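Local coordinates for protein BAG family molecular chaperone regulator 4 (Arabidopsis thaliana, PDB 4HWH) that probably acts as a co-chaperone in programmed cell death and stress responses, binding the ATPase domain of HSP70/HSC70 chaperones, at residues V22-A27 and T32-R37; M41-L46 and E78-L83; L51-I56 and A68-I73. All coordinates share one frame; numbering follows the deposited sequence.

From the N terminus, the BAG domain runs through helix 3-29, helix 36-54 and helix 63-86, which pack as a three-helix bundle. Contact 1 closes first, pinning the end of helix 3-29 to the linker that leads into helix 36-54. Contact 2 opens later, on helix 36-54, and closes on helix 63-86; within the span it bridges, contact 3 draws the same two helices together nearer the loop that joins them. Contacts 2 and 3 touch where Leu46 O packs on Ile73 CG2, while Leu83 of contact 2 packs against Leu24 of contact 1. Contacts 1 and 3 lie on opposite sides of the chain's centre, their nearest atoms about 9 Å apart.

Contact 1. Residues V22-A27 and T32-R37; sequences VALEVA and TQVAVR
Ala27, near the C-terminal end of helix 3-29, lies with its CA 5.4 Å from the CA of Thr32, where the chain has turned back and runs extended towards helix 36-54. The carbonyl oxygen of Ala27 is gripped twice by Thr32. The backbone N-H makes a fairly straight bond, Thr32 N to Ala27 O at 3.0 Å with an angle of 155°. The hydroxyl donates as well, Thr32 OG1 to Ala27 O at 2.7 Å, but it sits high above the carbonyl plane, not on a lone pair. Both donors reach the oxygen from the same face of that plane. A chi1 of 69° at Thr32 places OG1 between the backbone N and carbonyl carbon, and this turns the hydroxyl back onto the helix.

Val34 adds the apolar half, each methyl taking its own partner. CG2 rests on Ala27 CB at 3.9 Å, and CG1 meets the end of Leu24 through CD2 at 4.1 Å, the two side chains crossing at about a right angle. Leu24 also packs on Leu83 of helix 63-86, and Val34 on Phe39, which joins the linker to the core of the bundle. Here, as often where a helix ends, a late carbonyl takes its donors from the residues that follow: one threonine supplies both and probably fixes the course of the linker into the next helix.

Contact 2. Residues M41-L46 and E78-L83; sequences MAAELL and EAVDKL
Val80 fits between Ala42, Ala43 and Leu46, each of its methyls taking a different part of helix 36-54. CG2 is shared by two neighbours one helical turn apart: it meets the methyl of Ala42 (Val80 CG2 to Ala42 CB, 4.3 Å) and the end of one leucine branch (Val80 CG2 to Leu46 CD1, 4.3 Å). The other methyl is left to Ala43, with Val80 CG1 to Ala43 CB also 4.3 Å. This division follows from the chi1 of Val80, 170°, which sets CG1 anti to the backbone N and so points CG1 at Ala43 and CG2 at the Ala42-Leu46 side. Leu46 has to extend its chain to reach as far as the alanines do, whereas Ala42 and Ala43 each offer a single methyl close to the backbone, which lets the helices come near; the CA atoms of Ala43 and Val80 are 6.7 Å apart.

Phe39, one turn before Ala43, touches Val80 too, and with Ala42, Ala43 and Leu46 it completes a hole of four residues that receives the valine as a knob, in the manner of knobs-into-holes packing. The local axes of 41-46 and 78-83 approach to 9.8 Å and run nearly antiparallel, with a crossing angle of -164°. This is how the second and third helices of the BAG three-helix bundle lie together; in the animal relative Bag-1 the same pair carries the surface that binds the Hsc70 ATPase domain. No hydrogen bond passes between the two segments, whose backbone polar groups are engaged within each helix, as in Leu46 N to Ala42 O. From helix 3-29, Val21 packs on Val80 and Leu17 on Leu46.

Contact 3. Residues L51-I56 and A68-I73; sequences LKLDGI and AEVRRI. With ACT (acetate ion), chain G.
Glu69 OE1 accepts two bonds from Arg72, while the aliphatic base of the same glutamate packs on Leu53. Arg72 holds the oxygen side-on. Its NH1 comes in on the syn lone pair of Glu69 OE1 at 2.8 Å, making a salt bridge; its NE, 3.1 Å from Glu69 OE1, arrives from above the carboxylate plane. Both bonds lie close to the guanidinium plane. At another edge Arg72 NH2 gives a straighter bond to an acetate ion, 2.9 Å to OXT with an angle of 159°. The acetate, probably from the crystallisation liquor, is also bound by Ser18 OG, and Arg72 NH1 has a further salt bridge to Asp15, both on helix 3-29.

The junction with helix 36-54 is carried by one methyl. Leu53 CD1 lies 3.7 Å from Val70 CG2, 3.8 Å from Glu69 CB and 3.8 Å from Ile73 CD1, spanning a full turn of helix 63-86. The leucine and Val70 run alongside each other, pointing opposite ways, whereas Glu69 lies across the leucine. CB and CG of Glu69 lie against the leucine, and the bend at chi2, 60°, then turns the carboxylate off towards Arg72. A methionine in place of Arg72 would probably leave Glu69 OE1 without both donors and Asp15 without its salt-bridge mate, with the buried glutamate freer to turn.

In this bundle a charged residue thus serves two surroundings, its carbons facing the apolar seam and its carboxylate a pair of nitrogens. The arginine's positive charge probably helps to keep the buried Glu69 ionised, and through Asp15 it ties helix 63-86 to helix 3-29.

Contact 1. Residues V22-A27 and T32-R37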
loop_
_atom_site.group_PDB
_atom_site.type_symbol
_atom_site.label_atom_id
_atom_site.label_comp_id
_atom_site.label_asym_id
_atom_site.label_seq_id
_atom_site.Cartn_x
_atom_site.Cartn_y
_atom_site.Cartn_z
ATOM N N VAL A 22 -0.783 -9.095 -1.539
ATOM C CA VAL A 22 -1.273 -10.464 -1.411
ATOM C C VAL A 22 -0.446 -11.403 -2.291
ATOM O O VAL A 22 -0.065 -12.494 -1.864
ATOM C CB VAL A 22 -2.777 -10.583 -1.744
ATOM C CG1 VAL A 22 -3.197 -12.047 -1.801
ATOM C CG2 VAL A 22 -3.605 -9.839 -0.705
ATOM N N ALA A 23 -0.149 -10.964 -3.510
ATOM C CA ALA A 23 0.678 -11.758 -4.414
ATOM C C ALA A 23 2.045 -12.059 -3.800
ATOM O O ALA A 23 2.559 -13.169 -3.926
ATOM C CB ALA A 23 0.837 -11.058 -5.762
ATOM N N LEU A 24 2.641 -11.072 -3.139
ATOM C CA LEU A 24 3.930 -11.301 -2.492
ATOM C C LEU A 24 3.782 -12.297 -1.343
ATOM O O LEU A 24 4.630 -13.169 -1.151
ATOM C CB LEU A 24 4.537 -9.991 -1.989
ATOM C CG LEU A 24 4.906 -8.982 -3.076
ATOM C CD1 LEU A 24 5.318 -7.658 -2.462
ATOM C CD2 LEU A 24 6.014 -9.537 -3.971
ATOM N N GLU A 25 2.706 -12.168 -0.578
ATOM C CA GLU A 25 2.481 -13.091 0.525
ATOM C C GLU A 25 2.321 -14.519 0.029
ATOM O O GLU A 25 2.822 -15.462 0.647
ATOM C CB GLU A 25 1.245 -12.717 1.333
ATOM C CG GLU A 25 0.896 -13.804 2.328
ATOM C CD GLU A 25 -0.406 -13.569 3.055
ATOM O OE1 GLU A 25 -1.186 -12.695 2.624
ATOM O OE2 GLU A 25 -0.642 -14.276 4.059
ATOM N N VAL A 26 1.595 -14.668 -1.077
ATOM C CA VAL A 26 1.368 -15.975 -1.676
ATOM C C VAL A 26 2.683 -16.581 -2.155
ATOM O O VAL A 26 2.950 -17.765 -1.936
ATOM C CB VAL A 26 0.369 -15.887 -2.848
ATOM C CG1 VAL A 26 0.376 -17.176 -3.656
ATOM C CG2 VAL A 26 -1.033 -15.582 -2.327
ATOM N N ALA A 27 3.512 -15.763 -2.795
ATOM C CA ALA A 27 4.816 -16.225 -3.258
ATOM C C ALA A 27 5.646 -16.762 -2.090
ATOM O O ALA A 27 6.200 -17.860 -2.159
ATOM C CB ALA A 27 5.553 -15.103 -3.973
ATOM N N THR A 32 8.741 -19.448 -2.319
ATOM C CA THR A 32 9.614 -18.716 -3.234
ATOM C C THR A 32 10.430 -17.652 -2.500
ATOM O O THR A 32 9.929 -16.973 -1.600
ATOM C CB THR A 32 8.830 -18.054 -4.383
ATOM O OG1 THR A 32 8.039 -16.978 -3.868
ATOM C CG2 THR A 32 7.926 -19.062 -5.065
ATOM N N GLN A 33 11.695 -17.515 -2.889
ATOM C CA GLN A 33 12.570 -16.509 -2.301
ATOM C C GLN A 33 12.336 -15.158 -2.969
ATOM O O GLN A 33 12.814 -14.908 -4.075
ATOM C CB GLN A 33 14.036 -16.926 -2.437
ATOM C CG GLN A 33 15.011 -16.006 -1.718
ATOM C CD GLN A 33 16.447 -16.485 -1.818
ATOM O OE1 GLN A 33 16.724 -17.534 -2.401
ATOM N NE2 GLN A 33 17.369 -15.717 -1.247
ATOM N N VAL A 34 11.588 -14.295 -2.289
ATOM C CA VAL A 34 11.218 -12.995 -2.831
ATOM C C VAL A 34 12.302 -11.951 -2.574
ATOM O O VAL A 34 12.737 -11.759 -1.436
ATOM C CB VAL A 34 9.884 -12.505 -2.234
ATOM C CG1 VAL A 34 9.562 -11.103 -2.718
ATOM C CG2 VAL A 34 8.759 -13.471 -2.592
ATOM N N ALA A 35 12.736 -11.284 -3.641
ATOM C CA ALA A 35 13.768 -10.251 -3.545
ATOM C C ALA A 35 13.343 -9.132 -2.602
ATOM O O ALA A 35 12.187 -8.715 -2.609
ATOM C CB ALA A 35 14.080 -9.687 -4.922
ATOM N N VAL A 36 14.278 -8.638 -1.797
ATOM C CA VAL A 36 13.964 -7.578 -0.847
ATOM C C VAL A 36 13.362 -6.343 -1.527
ATOM O O VAL A 36 12.522 -5.655 -0.942
ATOM C CB VAL A 36 15.201 -7.175 -0.006
ATOM C CG1 VAL A 36 16.326 -6.681 -0.902
ATOM C CG2 VAL A 36 14.826 -6.119 1.024
ATOM N N ARG A 37 13.772 -6.068 -2.763
ATOM C CA ARG A 37 13.275 -4.879 -3.458
ATOM C C ARG A 37 11.762 -4.910 -3.680
ATOM O O ARG A 37 11.131 -3.862 -3.782
ATOM C CB ARG A 37 14.003 -4.645 -4.788
ATOM C CG ARG A 37 13.619 -5.605 -5.903
ATOM C CD ARG A 37 13.920 -5.004 -7.271
ATOM N NE ARG A 37 13.674 -5.957 -8.349
ATOM C CZ ARG A 37 14.622 -6.688 -8.923
ATOM N NH1 ARG A 37 15.882 -6.567 -8.528
ATOM N NH2 ARG A 37 14.312 -7.534 -9.895
#

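Contact 2. Residues M41-L46 and E78-L83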
loop_
_atom_site.group_PDB
_atom_site.type_symbol
_atom_site.label_atom_id
_atom_site.label_comp_id
_atom_site.label_asym_id
_atom_site.label_seq_id
_atom_site.Cartn_x
_atom_site.Cartn_y
_atom_site.Cartn_z
ATOM N N MET A 41 9.864 -1.723 -2.655
ATOM C CA MET A 41 9.110 -0.983 -3.661
ATOM C C MET A 41 7.641 -0.857 -3.267
ATOM O O MET A 41 7.038 0.203 -3.441
ATOM C CB MET A 41 9.226 -1.642 -5.037
ATOM C CG MET A 41 10.550 -1.411 -5.738
ATOM S SD MET A 41 10.476 -1.965 -7.458
ATOM C CE MET A 41 10.378 -3.738 -7.240
ATOM N N ALA A 42 7.058 -1.934 -2.745
ATOM C CA ALA A 42 5.664 -1.873 -2.306
ATOM C C ALA A 42 5.512 -0.838 -1.192
ATOM O O ALA A 42 4.562 -0.052 -1.182
ATOM C CB ALA A 42 5.175 -3.247 -1.839
ATOM N N ALA A 43 6.450 -0.846 -0.252
ATOM C CA ALA A 43 6.408 0.107 0.852
ATOM C C ALA A 43 6.562 1.530 0.318
ATOM O O ALA A 43 5.839 2.440 0.726
ATOM C CB ALA A 43 7.497 -0.210 1.879
ATOM N N GLU A 44 7.498 1.715 -0.606
ATOM C CA GLU A 44 7.729 3.030 -1.190
ATOM C C GLU A 44 6.492 3.555 -1.921
ATOM O O GLU A 44 6.129 4.727 -1.791
ATOM C CB GLU A 44 8.930 2.994 -2.141
ATOM C CG GLU A 44 8.980 4.157 -3.127
ATOM C CD GLU A 44 9.166 5.506 -2.454
ATOM O OE1 GLU A 44 9.593 5.543 -1.280
ATOM O OE2 GLU A 44 8.884 6.537 -3.102
ATOM N N LEU A 45 5.844 2.692 -2.697
ATOM C CA LEU A 45 4.705 3.137 -3.484
ATOM C C LEU A 45 3.522 3.474 -2.585
ATOM O O LEU A 45 2.748 4.379 -2.879
ATOM C CB LEU A 45 4.327 2.099 -4.539
ATOM C CG LEU A 45 5.364 1.940 -5.657
ATOM C CD1 LEU A 45 4.978 0.800 -6.587
ATOM C CD2 LEU A 45 5.521 3.245 -6.435
ATOM N N LEU A 46 3.394 2.745 -1.481
ATOM C CA LEU A 46 2.378 3.063 -0.487
ATOM C C LEU A 46 2.642 4.433 0.134
ATOM O O LEU A 46 1.717 5.211 0.351
ATOM C CB LEU A 46 2.328 1.982 0.591
ATOM C CG LEU A 46 1.707 0.659 0.141
ATOM C CD1 LEU A 46 2.003 -0.447 1.146
ATOM C CD2 LEU A 46 0.203 0.813 -0.066
ATOM N N GLU A 78 1.986 -2.246 7.394
ATOM C CA GLU A 78 2.257 -3.224 8.439
ATOM C C GLU A 78 2.376 -4.622 7.850
ATOM O O GLU A 78 3.269 -5.382 8.215
ATOM C CB GLU A 78 1.161 -3.189 9.505
ATOM C CG GLU A 78 1.122 -1.894 10.298
ATOM C CD GLU A 78 0.087 -1.914 11.407
ATOM O OE1 GLU A 78 -0.529 -2.979 11.629
ATOM O OE2 GLU A 78 -0.109 -0.863 12.054
ATOM N N ALA A 79 1.478 -4.958 6.929
ATOM C CA ALA A 79 1.522 -6.264 6.281
ATOM C C ALA A 79 2.836 -6.464 5.523
ATOM O O ALA A 79 3.421 -7.546 5.556
ATOM C CB ALA A 79 0.332 -6.440 5.352
ATOM N N VAL A 80 3.298 -5.417 4.846
ATOM C CA VAL A 80 4.554 -5.493 4.101
ATOM C C VAL A 80 5.744 -5.663 5.043
ATOM O O VAL A 80 6.625 -6.489 4.796
ATOM C CB VAL A 80 4.761 -4.264 3.194
ATOM C CG1 VAL A 80 6.175 -4.252 2.617
ATOM C CG2 VAL A 80 3.721 -4.260 2.069
ATOM N N ASP A 81 5.764 -4.886 6.123
ATOM C CA ASP A 81 6.811 -5.016 7.134
ATOM C C ASP A 81 6.904 -6.457 7.619
ATOM O O ASP A 81 7.995 -7.018 7.741
ATOM C CB ASP A 81 6.528 -4.103 8.331
ATOM C CG ASP A 81 6.689 -2.640 7.998
ATOM O OD1 ASP A 81 7.461 -2.324 7.070
ATOM O OD2 ASP A 81 6.047 -1.804 8.670
ATOM N N LYS A 82 5.747 -7.049 7.896
ATOM C CA LYS A 82 5.684 -8.411 8.413
ATOM C C LYS A 82 6.269 -9.400 7.414
ATOM O O LYS A 82 7.050 -10.271 7.785
ATOM C CB LYS A 82 4.242 -8.793 8.759
ATOM C CG LYS A 82 3.754 -8.260 10.102
ATOM C CD LYS A 82 4.310 -6.874 10.384
ATOM C CE LYS A 82 3.496 -6.131 11.429
ATOM N NZ LYS A 82 3.957 -4.718 11.552
ATOM N N LEU A 83 5.887 -9.265 6.149
ATOM C CA LEU A 83 6.445 -10.101 5.094
ATOM C C LEU A 83 7.957 -9.958 5.005
ATOM O O LEU A 83 8.681 -10.949 4.936
ATOM C CB LEU A 83 5.834 -9.740 3.742
ATOM C CG LEU A 83 4.464 -10.321 3.422
ATOM C CD1 LEU A 83 4.111 -10.023 1.975
ATOM C CD2 LEU A 83 4.469 -11.816 3.681
#

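Contact 3. Residues L51-I56 and A68-I73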
loop_
_atom_site.group_PDB
_atom_site.type_symbol
_atom_site.label_atom_id
_atom_site.label_comp_id
_atom_site.label_asym_id
_atom_site.label_seq_id
_atom_site.Cartn_x
_atom_site.Cartn_y
_atom_site.Cartn_z
ATOM N N LEU A 51 1.568 10.463 0.576
ATOM C CA LEU A 51 1.936 11.841 0.268
ATOM C C LEU A 51 0.872 12.515 -0.586
ATOM O O LEU A 51 0.544 13.683 -0.380
ATOM C CB LEU A 51 3.285 11.888 -0.450
ATOM C CG LEU A 51 4.512 11.594 0.408
ATOM C CD1 LEU A 51 5.751 11.516 -0.472
ATOM C CD2 LEU A 51 4.670 12.659 1.475
ATOM N N LYS A 52 0.338 11.772 -1.551
ATOM C CA LYS A 52 -0.715 12.289 -2.412
ATOM C C LYS A 52 -1.931 12.685 -1.577
ATOM O O LYS A 52 -2.466 13.780 -1.730
ATOM C CB LYS A 52 -1.097 11.260 -3.479
ATOM C CG LYS A 52 -2.094 11.783 -4.507
ATOM C CD LYS A 52 -2.132 10.909 -5.755
ATOM C CE LYS A 52 -3.064 11.495 -6.811
ATOM N NZ LYS A 52 -3.156 10.645 -8.034
ATOM N N LEU A 53 -2.355 11.796 -0.682
ATOM C CA LEU A 53 -3.468 12.093 0.214
ATOM C C LEU A 53 -3.176 13.313 1.086
ATOM O O LEU A 53 -4.063 14.128 1.334
ATOM C CB LEU A 53 -3.805 10.883 1.094
ATOM C CG LEU A 53 -4.434 9.659 0.419
ATOM C CD1 LEU A 53 -4.429 8.462 1.360
ATOM C CD2 LEU A 53 -5.850 9.959 -0.054
ATOM N N ASP A 54 -1.934 13.434 1.554
ATOM C CA ASP A 54 -1.541 14.560 2.401
ATOM C C ASP A 54 -1.792 15.898 1.714
ATOM O O ASP A 54 -2.080 16.898 2.370
ATOM C CB ASP A 54 -0.059 14.470 2.783
ATOM C CG ASP A 54 0.216 13.406 3.821
ATOM O OD1 ASP A 54 -0.735 12.970 4.503
ATOM O OD2 ASP A 54 1.395 13.011 3.957
ATOM N N GLY A 55 -1.670 15.912 0.390
ATOM C CA GLY A 55 -1.811 17.137 -0.374
ATOM C C GLY A 55 -3.230 17.417 -0.831
ATOM O O GLY A 55 -3.497 18.455 -1.434
ATOM N N ILE A 56 -4.142 16.493 -0.549
ATOM C CA ILE A 56 -5.540 16.673 -0.925
ATOM C C ILE A 56 -6.304 17.444 0.143
ATOM O O ILE A 56 -6.524 16.946 1.247
ATOM C CB ILE A 56 -6.251 15.329 -1.164
ATOM C CG1 ILE A 56 -5.631 14.593 -2.351
ATOM C CG2 ILE A 56 -7.734 15.556 -1.413
ATOM C CD1 ILE A 56 -6.185 13.200 -2.555
ATOM N N ALA A 68 -10.032 7.388 5.607
ATOM C CA ALA A 68 -10.216 5.950 5.459
ATOM C C ALA A 68 -9.065 5.338 4.664
ATOM O O ALA A 68 -8.549 4.278 5.013
ATOM C CB ALA A 68 -11.540 5.656 4.779
ATOM N N GLU A 69 -8.662 6.016 3.596
ATOM C CA GLU A 69 -7.600 5.515 2.736
ATOM C C GLU A 69 -6.249 5.557 3.445
ATOM O O GLU A 69 -5.394 4.699 3.231
ATOM C CB GLU A 69 -7.539 6.324 1.443
ATOM C CG GLU A 69 -6.961 5.550 0.286
ATOM C CD GLU A 69 -7.776 4.311 -0.032
ATOM O OE1 GLU A 69 -7.178 3.298 -0.441
ATOM O OE2 GLU A 69 -9.014 4.348 0.134
ATOM N N VAL A 70 -6.061 6.562 4.294
ATOM C CA VAL A 70 -4.836 6.655 5.072
ATOM C C VAL A 70 -4.696 5.419 5.955
ATOM O O VAL A 70 -3.620 4.827 6.048
ATOM C CB VAL A 70 -4.803 7.939 5.929
ATOM C CG1 VAL A 70 -3.646 7.896 6.928
ATOM C CG2 VAL A 70 -4.695 9.167 5.032
ATOM N N ARG A 71 -5.795 5.029 6.594
ATOM C CA ARG A 71 -5.788 3.872 7.480
ATOM C C ARG A 71 -5.524 2.583 6.708
ATOM O O ARG A 71 -4.801 1.708 7.183
ATOM C CB ARG A 71 -7.107 3.772 8.255
ATOM C CG ARG A 71 -7.313 4.899 9.256
ATOM C CD ARG A 71 -8.616 4.733 10.024
ATOM N NE ARG A 71 -8.821 5.805 10.993
ATOM C CZ ARG A 71 -9.874 5.892 11.800
ATOM N NH1 ARG A 71 -10.824 4.967 11.756
ATOM N NH2 ARG A 71 -9.978 6.904 12.651
ATOM N N ARG A 72 -6.105 2.478 5.516
ATOM C CA ARG A 72 -5.919 1.300 4.679
ATOM C C ARG A 72 -4.442 1.168 4.338
ATOM O O ARG A 72 -3.871 0.080 4.383
ATOM C CB ARG A 72 -6.766 1.409 3.401
ATOM C CG ARG A 72 -7.455 0.115 2.987
ATOM C CD ARG A 72 -6.961 -0.440 1.651
ATOM N NE ARG A 72 -7.358 0.410 0.533
ATOM C CZ ARG A 72 -7.622 -0.023 -0.698
ATOM N NH1 ARG A 72 -7.967 0.850 -1.633
ATOM N NH2 ARG A 72 -7.556 -1.316 -0.998
ATOM N N ILE A 73 -3.820 2.293 4.010
ATOM C CA ILE A 73 -2.401 2.303 3.678
ATOM C C ILE A 73 -1.538 1.868 4.865
ATOM O O ILE A 73 -0.625 1.052 4.720
ATOM C CB ILE A 73 -1.966 3.692 3.169
ATOM C CG1 ILE A 73 -2.548 3.944 1.773
ATOM C CG2 ILE A 73 -0.457 3.805 3.159
ATOM C CD1 ILE A 73 -2.262 5.336 1.222
HETATM C C ACT G . -6.878 -4.047 1.798
HETATM O O ACT G . -7.280 -3.296 2.716
HETATM O OXT ACT G . -7.169 -3.690 0.636
HETATM C CH3 ACT G . -6.098 -5.299 2.081
#